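Local coordinates for calcineurin-like phosphoesterase domain-containing protein (PDB 1XM7) that is of unknown function but probably acts as a hydrolase of the calcineurin-like, metal-dependent phosphoesterase family, at residues P22-K27 with N170-D175; H113-D118 with G146-N151; L142-H147 with E165-N170. One frame throughout, in Å; residues are numbered along the deposited sequence.

In the fold
Contact 3 pairs strand 142-145 with strand 166-168 at the edge of a mixed sheet. Contact 2 begins where strand 142-145 ends, sharing G146 and H147, and the two centres are about 7 Å apart. V148 O of contact 2 takes bonds from N168 ND2 and W173 NE1, tying it to both other contacts. Contact 1 shares N170 with contact 3; their centres are about 16 Å apart, and it is about 14 Å between the centres of contacts 1 and 2. H113 and the G-H-x-H run 146-149 match family signature motifs that bind metal in relatives. Contact 2 therefore probably lies at the active site, with contact 3 leading into it and contact 1 beside it.

Contact 1 (P22-K27 with N170-D175); sequences PEVRFK and NVEWND
R25 meets E172 side-on, through NE rather than the end of its guanidinium. From CB the chain bends at chi2 (-77°), which brings its middle alongside one carboxylate oxygen. R25 CG lies 3.5 Å from E172 OE1, and R25 CD is almost as near. R25 NE then gives a salt-bridged hydrogen bond of 2.8 Å to E172 OE1. It is nearly straight, with 178° at the hydrogen. OE1 lies in the guanidinium plane and uses its anti lone pair, while the carboxylate is turned 72° from that plane. Farther out, R25 CZ passes V171 CG2 at 3.8 Å, and R25 NH2 comes to 3.3 Å from V171 CG2. Next door, V24 CG2 packs against E172 OE2 at 3.3 Å. The two terminal nitrogens of R25 are used elsewhere: NH2 bonds to D9 O and NH1 to T10 O. E172 OE2 takes W150 N, so both ends of the buried ion pair are fixed. The contact joins the loop between helices 17-20 and 29-38 to the loop between strands 166-168 and 179-180, with R25 and E172 touching I17 of the first helix and V171 touching I33 of the second.

Contact 2 (H113-D118 with G146-N151); sequences HYPAKD and GHVHWN
H147 meets the H113 ring with its CB, from the middle of a classic gamma turn. The turn has a positive phi (66°, psi -45°) and is closed by V148 N to G146 O at 2.7 Å. H147 CB stands over one face of the H113 imidazole, 3.7 Å from the ring centroid, as a CH-pi contact. The two rings are almost perpendicular, at 86°. H113 NE2 reaches the edge of the H147 ring, 3.2 Å from H147 CD2. The CG of H147 is anti to its backbone N, which places the ring against Y114 and D118. Y114 CD2 lies over a face of the H147 ring, 4.2 Å from H147 CD2. D118 OD2 comes up at the ring's edge, 3.7 Å from H147 CE1, with the carboxylate nearly perpendicular to the ring. D118 OD1 is held by I120 N. H147 ND1 is buried and has no partner in the model. G146-H149 is the G-H-x-H signature of calcineurin-like phosphoesterases, and H113 matches the lone histidine motif before it. In relatives, histidines at these places bind the metal pair, consistent with a similar site here. H113 ND1 bonds to L50 O, which limits the turning of the ring. Exchanging H113 for an alanine would probably leave L50 O without this donor and open a gap against H147 CB. Backbone joins the loops as well: G146 N gives a 3.1 Å bond to H113 O, standing above the carbonyl plane. Farther along, P115 CG touches V148 CG2 at 3.9 Å, and D118 OD2 lies 3.8 Å from the same methyl, V148 CG2.

Contact 3 (L142-H147 with E165-N170); sequences LLIHGH and ECINAN
H145 and I167 bury the most surface here, on opposite faces of a parallel strand pair. The H145 ring folds back over its partner strand, its CG set between the backbone N and the carbonyl carbon (chi1 66°). One ring face covers I167 O, which lies 4.1 Å above the plane. At the ring's edge, H145 NE2 lies 3.9 Å from C166 SG, the sulfur that forms a disulfide with C159. NE2 is buried without a polar partner. H145 ND1 gives a 2.9 Å bond to G146 O, which limits rotation of the ring, and N168 CG packs 3.8 Å from H145 CE1.

On the other face, I167 CG2 touches L142 CD1 at 3.8 Å and I144 CG1 at 4.0 Å. The I144 and I167 side chains run side by side. L142 CD1 also reaches back over the E165 carbonyl and C166 CA.

The backbones alternate as parallel strands do. L143 N bonds to E165 O and I167 N to L143 O. H145 N then bonds to I167 O, and A169 N to H145 O at 2.6 Å. Past the last bond, N168 OD1 accepts N170 N in an Asx turn. In calcineurin-like phosphoesterases, strands of this sheet end in loops that bind metal in relatives; here 142-145 runs into G-H-x-H, consistent with such a site.

Contact 1 (P22-K27 with N170-D175)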
loop_
_atom_site.group_PDB
_atom_site.type_symbol
_atom_site.label_atom_id
_atom_site.label_comp_id
_atom_site.label_asym_id
_atom_site.label_seq_id
_atom_site.Cartn_x
_atom_site.Cartn_y
_atom_site.Cartn_z
ATOM N N PRO A 22 -15.978 10.262 -4.689
ATOM C CA PRO A 22 -17.019 9.878 -5.642
ATOM C C PRO A 22 -16.369 9.538 -6.950
ATOM O O PRO A 22 -16.733 8.575 -7.623
ATOM C CB PRO A 22 -17.868 11.137 -5.756
ATOM C CG PRO A 22 -17.553 11.907 -4.509
ATOM C CD PRO A 22 -16.092 11.694 -4.370
ATOM N N GLU A 23 -15.393 10.360 -7.293
ATOM C CA GLU A 23 -14.637 10.208 -8.516
ATOM C C GLU A 23 -14.173 8.774 -8.774
ATOM O O GLU A 23 -14.530 8.179 -9.787
ATOM C CB GLU A 23 -13.425 11.134 -8.463
ATOM C CG GLU A 23 -13.738 12.626 -8.591
ATOM C CD GLU A 23 -14.002 13.041 -10.037
ATOM O OE1 GLU A 23 -13.969 14.263 -10.323
ATOM O OE2 GLU A 23 -14.244 12.144 -10.886
ATOM N N VAL A 24 -13.388 8.222 -7.855
ATOM C CA VAL A 24 -12.851 6.876 -8.015
ATOM C C VAL A 24 -13.542 5.737 -7.281
ATOM O O VAL A 24 -13.692 4.652 -7.828
ATOM C CB VAL A 24 -11.383 6.843 -7.617
ATOM C CG1 VAL A 24 -10.553 7.470 -8.701
ATOM C CG2 VAL A 24 -11.190 7.593 -6.310
ATOM N N ARG A 25 -13.936 5.973 -6.037
ATOM C CA ARG A 25 -14.590 4.941 -5.241
ATOM C C ARG A 25 -16.047 4.738 -5.654
ATOM O O ARG A 25 -16.772 5.689 -5.957
ATOM C CB ARG A 25 -14.505 5.291 -3.752
ATOM C CG ARG A 25 -13.082 5.389 -3.213
ATOM C CD ARG A 25 -12.436 4.027 -2.972
ATOM N NE ARG A 25 -11.059 4.166 -2.489
ATOM C CZ ARG A 25 -10.360 3.210 -1.879
ATOM N NH1 ARG A 25 -10.891 2.014 -1.660
ATOM N NH2 ARG A 25 -9.118 3.456 -1.482
ATOM N N PHE A 26 -16.464 3.479 -5.636
ATOM C CA PHE A 26 -17.801 3.076 -6.039
ATOM C C PHE A 26 -18.219 1.890 -5.194
ATOM O O PHE A 26 -17.369 1.163 -4.685
ATOM C CB PHE A 26 -17.736 2.632 -7.482
ATOM C CG PHE A 26 -16.698 1.574 -7.715
ATOM C CD1 PHE A 26 -16.975 0.232 -7.446
ATOM C CD2 PHE A 26 -15.417 1.921 -8.147
ATOM C CE1 PHE A 26 -15.989 -0.748 -7.602
ATOM C CE2 PHE A 26 -14.418 0.941 -8.306
ATOM C CZ PHE A 26 -14.707 -0.392 -8.033
ATOM N N LYS A 27 -19.523 1.671 -5.074
ATOM C CA LYS A 27 -20.027 0.549 -4.296
ATOM C C LYS A 27 -19.490 -0.790 -4.831
ATOM O O LYS A 27 -19.465 -1.030 -6.037
ATOM C CB LYS A 27 -21.554 0.547 -4.306
ATOM C CG LYS A 27 -22.151 -0.532 -3.420
ATOM C CD LYS A 27 -23.657 -0.373 -3.245
ATOM C CE LYS A 27 -24.190 -1.376 -2.222
ATOM N NZ LYS A 27 -23.387 -1.387 -0.949
ATOM N N ASN A 170 -1.296 3.000 -3.898
ATOM C CA ASN A 170 -2.700 3.206 -3.534
ATOM C C ASN A 170 -3.617 2.677 -4.627
ATOM O O ASN A 170 -3.435 2.989 -5.797
ATOM C CB ASN A 170 -2.965 4.700 -3.313
ATOM C CG ASN A 170 -4.388 4.990 -2.852
ATOM O OD1 ASN A 170 -4.604 5.825 -1.974
ATOM N ND2 ASN A 170 -5.362 4.314 -3.449
ATOM N N VAL A 171 -4.610 1.886 -4.238
ATOM C CA VAL A 171 -5.549 1.302 -5.193
ATOM C C VAL A 171 -6.170 2.319 -6.138
ATOM O O VAL A 171 -6.291 2.064 -7.330
ATOM C CB VAL A 171 -6.691 0.551 -4.474
ATOM C CG1 VAL A 171 -6.148 -0.689 -3.797
ATOM C CG2 VAL A 171 -7.360 1.462 -3.455
ATOM N N GLU A 172 -6.551 3.475 -5.604
ATOM C CA GLU A 172 -7.178 4.522 -6.406
ATOM C C GLU A 172 -6.356 4.997 -7.608
ATOM O O GLU A 172 -6.902 5.571 -8.551
ATOM C CB GLU A 172 -7.523 5.727 -5.527
ATOM C CG GLU A 172 -8.553 5.445 -4.455
ATOM C CD GLU A 172 -9.072 6.712 -3.811
ATOM O OE1 GLU A 172 -9.875 6.619 -2.869
ATOM O OE2 GLU A 172 -8.685 7.811 -4.247
ATOM N N TRP A 173 -5.050 4.766 -7.580
ATOM C CA TRP A 173 -4.200 5.193 -8.684
ATOM C C TRP A 173 -3.891 4.077 -9.654
ATOM O O TRP A 173 -3.469 4.337 -10.781
ATOM C CB TRP A 173 -2.873 5.744 -8.172
ATOM C CG TRP A 173 -2.972 7.094 -7.558
ATOM C CD1 TRP A 173 -2.824 7.406 -6.239
ATOM C CD2 TRP A 173 -3.221 8.331 -8.241
ATOM N NE1 TRP A 173 -2.964 8.759 -6.056
ATOM C CE2 TRP A 173 -3.208 9.353 -7.268
ATOM C CE3 TRP A 173 -3.455 8.674 -9.580
ATOM C CZ2 TRP A 173 -3.419 10.702 -7.591
ATOM C CZ3 TRP A 173 -3.666 10.012 -9.900
ATOM C CH2 TRP A 173 -3.646 11.009 -8.907
ATOM N N ASN A 174 -4.092 2.836 -9.227
ATOM C CA ASN A 174 -3.777 1.710 -10.092
ATOM C C ASN A 174 -4.970 0.850 -10.463
ATOM O O ASN A 174 -4.828 -0.341 -10.712
ATOM C CB ASN A 174 -2.684 0.856 -9.447
ATOM C CG ASN A 174 -1.610 1.701 -8.788
ATOM O OD1 ASN A 174 -1.637 1.924 -7.581
ATOM N ND2 ASN A 174 -0.676 2.198 -9.583
ATOM N N ASP A 175 -6.144 1.468 -10.510
ATOM C CA ASP A 175 -7.370 0.772 -10.882
ATOM C C ASP A 175 -7.601 -0.464 -10.005
ATOM O O ASP A 175 -7.952 -1.540 -10.491
ATOM C CB ASP A 175 -7.310 0.395 -12.379
ATOM C CG ASP A 175 -8.698 0.155 -12.990
ATOM O OD1 ASP A 175 -9.653 0.886 -12.628
ATOM O OD2 ASP A 175 -8.835 -0.751 -13.849
#

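Contact 2 (H113-D118 with G146-N151)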
loop_
_atom_site.group_PDB
_atom_site.type_symbol
_atom_site.label_atom_id
_atom_site.label_comp_id
_atom_site.label_asym_id
_atom_site.label_seq_id
_atom_site.Cartn_x
_atom_site.Cartn_y
_atom_site.Cartn_z
ATOM N N HIS A 113 4.100 3.816 4.296
ATOM C CA HIS A 113 2.753 4.218 3.934
ATOM C C HIS A 113 2.774 5.667 3.482
ATOM O O HIS A 113 2.045 6.059 2.582
ATOM C CB HIS A 113 1.818 4.097 5.132
ATOM C CG HIS A 113 0.478 4.725 4.911
ATOM N ND1 HIS A 113 -0.482 4.166 4.094
ATOM C CD2 HIS A 113 -0.049 5.882 5.372
ATOM C CE1 HIS A 113 -1.543 4.955 4.059
ATOM N NE2 HIS A 113 -1.306 6.002 4.827
ATOM N N TYR A 114 3.631 6.454 4.120
ATOM C CA TYR A 114 3.730 7.875 3.834
ATOM C C TYR A 114 4.680 8.184 2.710
ATOM O O TYR A 114 5.669 7.487 2.518
ATOM C CB TYR A 114 4.158 8.635 5.096
ATOM C CG TYR A 114 3.283 8.325 6.293
ATOM C CD1 TYR A 114 3.446 7.132 7.004
ATOM C CD2 TYR A 114 2.243 9.181 6.665
ATOM C CE1 TYR A 114 2.593 6.796 8.049
ATOM C CE2 TYR A 114 1.380 8.852 7.712
ATOM C CZ TYR A 114 1.562 7.656 8.400
ATOM O OH TYR A 114 0.718 7.314 9.436
ATOM N N PRO A 115 4.380 9.239 1.939
ATOM C CA PRO A 115 5.205 9.675 0.806
ATOM C C PRO A 115 6.294 10.631 1.283
ATOM O O PRO A 115 6.317 11.025 2.454
ATOM C CB PRO A 115 4.190 10.383 -0.084
ATOM C CG PRO A 115 3.340 11.094 0.937
ATOM C CD PRO A 115 3.121 10.015 1.993
ATOM N N ALA A 116 7.188 11.008 0.379
ATOM C CA ALA A 116 8.240 11.944 0.733
ATOM C C ALA A 116 7.568 13.303 0.915
ATOM O O ALA A 116 7.943 14.089 1.793
ATOM C CB ALA A 116 9.292 12.008 -0.374
ATOM N N LYS A 117 6.559 13.566 0.089
ATOM C CA LYS A 117 5.829 14.824 0.146
ATOM C C LYS A 117 4.459 14.644 -0.478
ATOM O O LYS A 117 4.359 14.128 -1.584
ATOM C CB LYS A 117 6.590 15.896 -0.620
ATOM C CG LYS A 117 6.032 17.286 -0.429
ATOM C CD LYS A 117 6.835 18.316 -1.220
ATOM C CE LYS A 117 7.041 19.585 -0.396
ATOM N NZ LYS A 117 7.720 19.300 0.923
ATOM N N ASP A 118 3.408 15.052 0.228
ATOM C CA ASP A 118 2.051 14.936 -0.300
ATOM C C ASP A 118 1.815 16.087 -1.289
ATOM O O ASP A 118 1.786 17.272 -0.918
ATOM C CB ASP A 118 1.020 14.983 0.827
ATOM C CG ASP A 118 -0.368 14.569 0.364
ATOM O OD1 ASP A 118 -0.847 15.093 -0.666
ATOM O OD2 ASP A 118 -0.986 13.719 1.035
ATOM N N GLY A 146 1.929 4.711 -0.237
ATOM C CA GLY A 146 0.514 4.846 -0.516
ATOM C C GLY A 146 0.069 6.204 0.005
ATOM O O GLY A 146 0.644 7.240 -0.343
ATOM N N HIS A 147 -0.972 6.202 0.825
ATOM C CA HIS A 147 -1.468 7.419 1.443
ATOM C C HIS A 147 -2.086 8.506 0.552
ATOM O O HIS A 147 -3.130 9.051 0.906
ATOM C CB HIS A 147 -0.351 8.025 2.296
ATOM C CG HIS A 147 -0.804 9.157 3.162
ATOM N ND1 HIS A 147 -0.740 10.473 2.761
ATOM C CD2 HIS A 147 -1.352 9.165 4.401
ATOM C CE1 HIS A 147 -1.228 11.246 3.715
ATOM N NE2 HIS A 147 -1.606 10.475 4.722
ATOM N N VAL A 148 -1.466 8.840 -0.579
ATOM C CA VAL A 148 -2.022 9.889 -1.449
ATOM C C VAL A 148 -3.097 9.373 -2.406
ATOM O O VAL A 148 -2.813 8.602 -3.322
ATOM C CB VAL A 148 -0.928 10.578 -2.284
ATOM C CG1 VAL A 148 -1.523 11.783 -3.002
ATOM C CG2 VAL A 148 0.227 11.001 -1.382
ATOM N N HIS A 149 -4.330 9.822 -2.199
ATOM C CA HIS A 149 -5.449 9.383 -3.023
ATOM C C HIS A 149 -5.519 10.015 -4.393
ATOM O O HIS A 149 -4.821 10.976 -4.704
ATOM C CB HIS A 149 -6.776 9.629 -2.305
ATOM C CG HIS A 149 -6.860 8.985 -0.957
ATOM N ND1 HIS A 149 -6.466 7.683 -0.727
ATOM C CD2 HIS A 149 -7.285 9.463 0.237
ATOM C CE1 HIS A 149 -6.643 7.390 0.548
ATOM N NE2 HIS A 149 -7.139 8.453 1.155
ATOM N N TRP A 150 -6.392 9.448 -5.209
ATOM C CA TRP A 150 -6.598 9.924 -6.555
ATOM C C TRP A 150 -7.153 11.339 -6.525
ATOM O O TRP A 150 -7.946 11.689 -5.652
ATOM C CB TRP A 150 -7.587 9.005 -7.278
ATOM C CG TRP A 150 -7.905 9.453 -8.675
ATOM C CD1 TRP A 150 -7.261 9.082 -9.829
ATOM C CD2 TRP A 150 -8.874 10.441 -9.056
ATOM N NE1 TRP A 150 -7.768 9.786 -10.900
ATOM C CE2 TRP A 150 -8.757 10.627 -10.453
ATOM C CE3 TRP A 150 -9.824 11.196 -8.350
ATOM C CZ2 TRP A 150 -9.556 11.539 -11.158
ATOM C CZ3 TRP A 150 -10.614 12.104 -9.051
ATOM C CH2 TRP A 150 -10.475 12.267 -10.441
ATOM N N ASN A 151 -6.716 12.154 -7.477
ATOM C CA ASN A 151 -7.195 13.520 -7.624
ATOM C C ASN A 151 -7.258 13.711 -9.125
ATOM O O ASN A 151 -6.609 12.978 -9.872
ATOM C CB ASN A 151 -6.244 14.529 -6.968
ATOM C CG ASN A 151 -4.839 14.463 -7.522
ATOM O OD1 ASN A 151 -3.861 14.393 -6.772
ATOM N ND2 ASN A 151 -4.726 14.493 -8.843
#

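Contact 3 (L142-H147 with E165-N170)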
loop_
_atom_site.group_PDB
_atom_site.type_symbol
_atom_site.label_atom_id
_atom_site.label_comp_id
_atom_site.label_asym_id
_atom_site.label_seq_id
_atom_site.Cartn_x
_atom_site.Cartn_y
_atom_site.Cartn_z
ATOM N N LEU A 142 14.584 3.416 -4.335
ATOM C CA LEU A 142 13.180 3.663 -4.611
ATOM C C LEU A 142 12.314 3.629 -3.359
ATOM O O LEU A 142 12.639 2.969 -2.371
ATOM C CB LEU A 142 12.672 2.627 -5.612
ATOM C CG LEU A 142 11.181 2.609 -5.941
ATOM C CD1 LEU A 142 10.773 3.895 -6.667
ATOM C CD2 LEU A 142 10.883 1.370 -6.790
ATOM N N LEU A 143 11.209 4.363 -3.413
ATOM C CA LEU A 143 10.258 4.401 -2.318
ATOM C C LEU A 143 8.911 4.008 -2.874
ATOM O O LEU A 143 8.425 4.618 -3.814
ATOM C CB LEU A 143 10.147 5.805 -1.722
ATOM C CG LEU A 143 8.985 6.015 -0.734
ATOM C CD1 LEU A 143 9.161 5.112 0.476
ATOM C CD2 LEU A 143 8.921 7.470 -0.302
ATOM N N ILE A 144 8.325 2.962 -2.311
ATOM C CA ILE A 144 7.002 2.531 -2.726
ATOM C C ILE A 144 6.146 2.917 -1.528
ATOM O O ILE A 144 6.458 2.548 -0.391
ATOM C CB ILE A 144 6.944 1.017 -2.944
ATOM C CG1 ILE A 144 7.999 0.616 -3.967
ATOM C CG2 ILE A 144 5.556 0.605 -3.432
ATOM C CD1 ILE A 144 7.873 -0.804 -4.433
ATOM N N HIS A 145 5.092 3.685 -1.776
ATOM C CA HIS A 145 4.222 4.136 -0.696
ATOM C C HIS A 145 2.760 4.164 -1.113
ATOM O O HIS A 145 2.397 3.695 -2.184
ATOM C CB HIS A 145 4.635 5.540 -0.265
ATOM C CG HIS A 145 4.406 6.569 -1.321
ATOM N ND1 HIS A 145 3.144 6.958 -1.713
ATOM C CD2 HIS A 145 5.271 7.229 -2.127
ATOM C CE1 HIS A 145 3.241 7.810 -2.718
ATOM N NE2 HIS A 145 4.520 7.991 -2.989
ATOM N N GLY A 146 1.929 4.711 -0.237
ATOM C CA GLY A 146 0.514 4.846 -0.516
ATOM C C GLY A 146 0.069 6.204 0.005
ATOM O O GLY A 146 0.644 7.240 -0.343
ATOM N N HIS A 147 -0.972 6.202 0.825
ATOM C CA HIS A 147 -1.468 7.419 1.443
ATOM C C HIS A 147 -2.086 8.506 0.552
ATOM O O HIS A 147 -3.130 9.051 0.906
ATOM C CB HIS A 147 -0.351 8.025 2.296
ATOM C CG HIS A 147 -0.804 9.157 3.162
ATOM N ND1 HIS A 147 -0.740 10.473 2.761
ATOM C CD2 HIS A 147 -1.352 9.165 4.401
ATOM C CE1 HIS A 147 -1.228 11.246 3.715
ATOM N NE2 HIS A 147 -1.606 10.475 4.722
ATOM N N GLU A 165 12.955 8.840 -5.834
ATOM C CA GLU A 165 12.135 8.185 -6.841
ATOM C C GLU A 165 11.062 7.395 -6.101
ATOM O O GLU A 165 11.338 6.803 -5.064
ATOM C CB GLU A 165 12.994 7.256 -7.700
ATOM C CG GLU A 165 13.927 8.003 -8.637
ATOM C CD GLU A 165 13.178 8.953 -9.568
ATOM O OE1 GLU A 165 13.831 9.798 -10.224
ATOM O OE2 GLU A 165 11.933 8.851 -9.648
ATOM N N CYS A 166 9.841 7.379 -6.621
ATOM C CA CYS A 166 8.770 6.671 -5.934
ATOM C C CYS A 166 7.629 6.210 -6.832
ATOM O O CYS A 166 7.533 6.591 -7.996
ATOM C CB CYS A 166 8.191 7.575 -4.838
ATOM S SG CYS A 166 7.365 9.058 -5.511
ATOM N N ILE A 167 6.761 5.381 -6.267
ATOM C CA ILE A 167 5.591 4.880 -6.968
ATOM C C ILE A 167 4.486 4.717 -5.932
ATOM O O ILE A 167 4.712 4.171 -4.852
ATOM C CB ILE A 167 5.855 3.531 -7.645
ATOM C CG1 ILE A 167 4.614 2.656 -7.491
ATOM C CG2 ILE A 167 7.116 2.897 -7.097
ATOM C CD1 ILE A 167 4.862 1.194 -7.663
ATOM N N ASN A 168 3.297 5.196 -6.276
ATOM C CA ASN A 168 2.151 5.157 -5.383
ATOM C C ASN A 168 1.374 3.852 -5.528
ATOM O O ASN A 168 0.747 3.622 -6.561
ATOM C CB ASN A 168 1.237 6.336 -5.703
ATOM C CG ASN A 168 0.213 6.590 -4.627
ATOM O OD1 ASN A 168 -0.262 5.660 -3.984
ATOM N ND2 ASN A 168 -0.147 7.853 -4.435
ATOM N N ALA A 169 1.402 3.012 -4.491
ATOM C CA ALA A 169 0.704 1.726 -4.504
ATOM C C ALA A 169 -0.786 1.792 -4.134
ATOM O O ALA A 169 -1.457 0.761 -4.065
ATOM C CB ALA A 169 1.405 0.767 -3.585
ATOM N N ASN A 170 -1.296 3.000 -3.898
ATOM C CA ASN A 170 -2.700 3.206 -3.534
ATOM C C ASN A 170 -3.617 2.677 -4.627
ATOM O O ASN A 170 -3.435 2.989 -5.797
ATOM C CB ASN A 170 -2.965 4.700 -3.313
ATOM C CG ASN A 170 -4.388 4.990 -2.852
ATOM O OD1 ASN A 170 -4.604 5.825 -1.974
ATOM N ND2 ASN A 170 -5.362 4.314 -3.449
#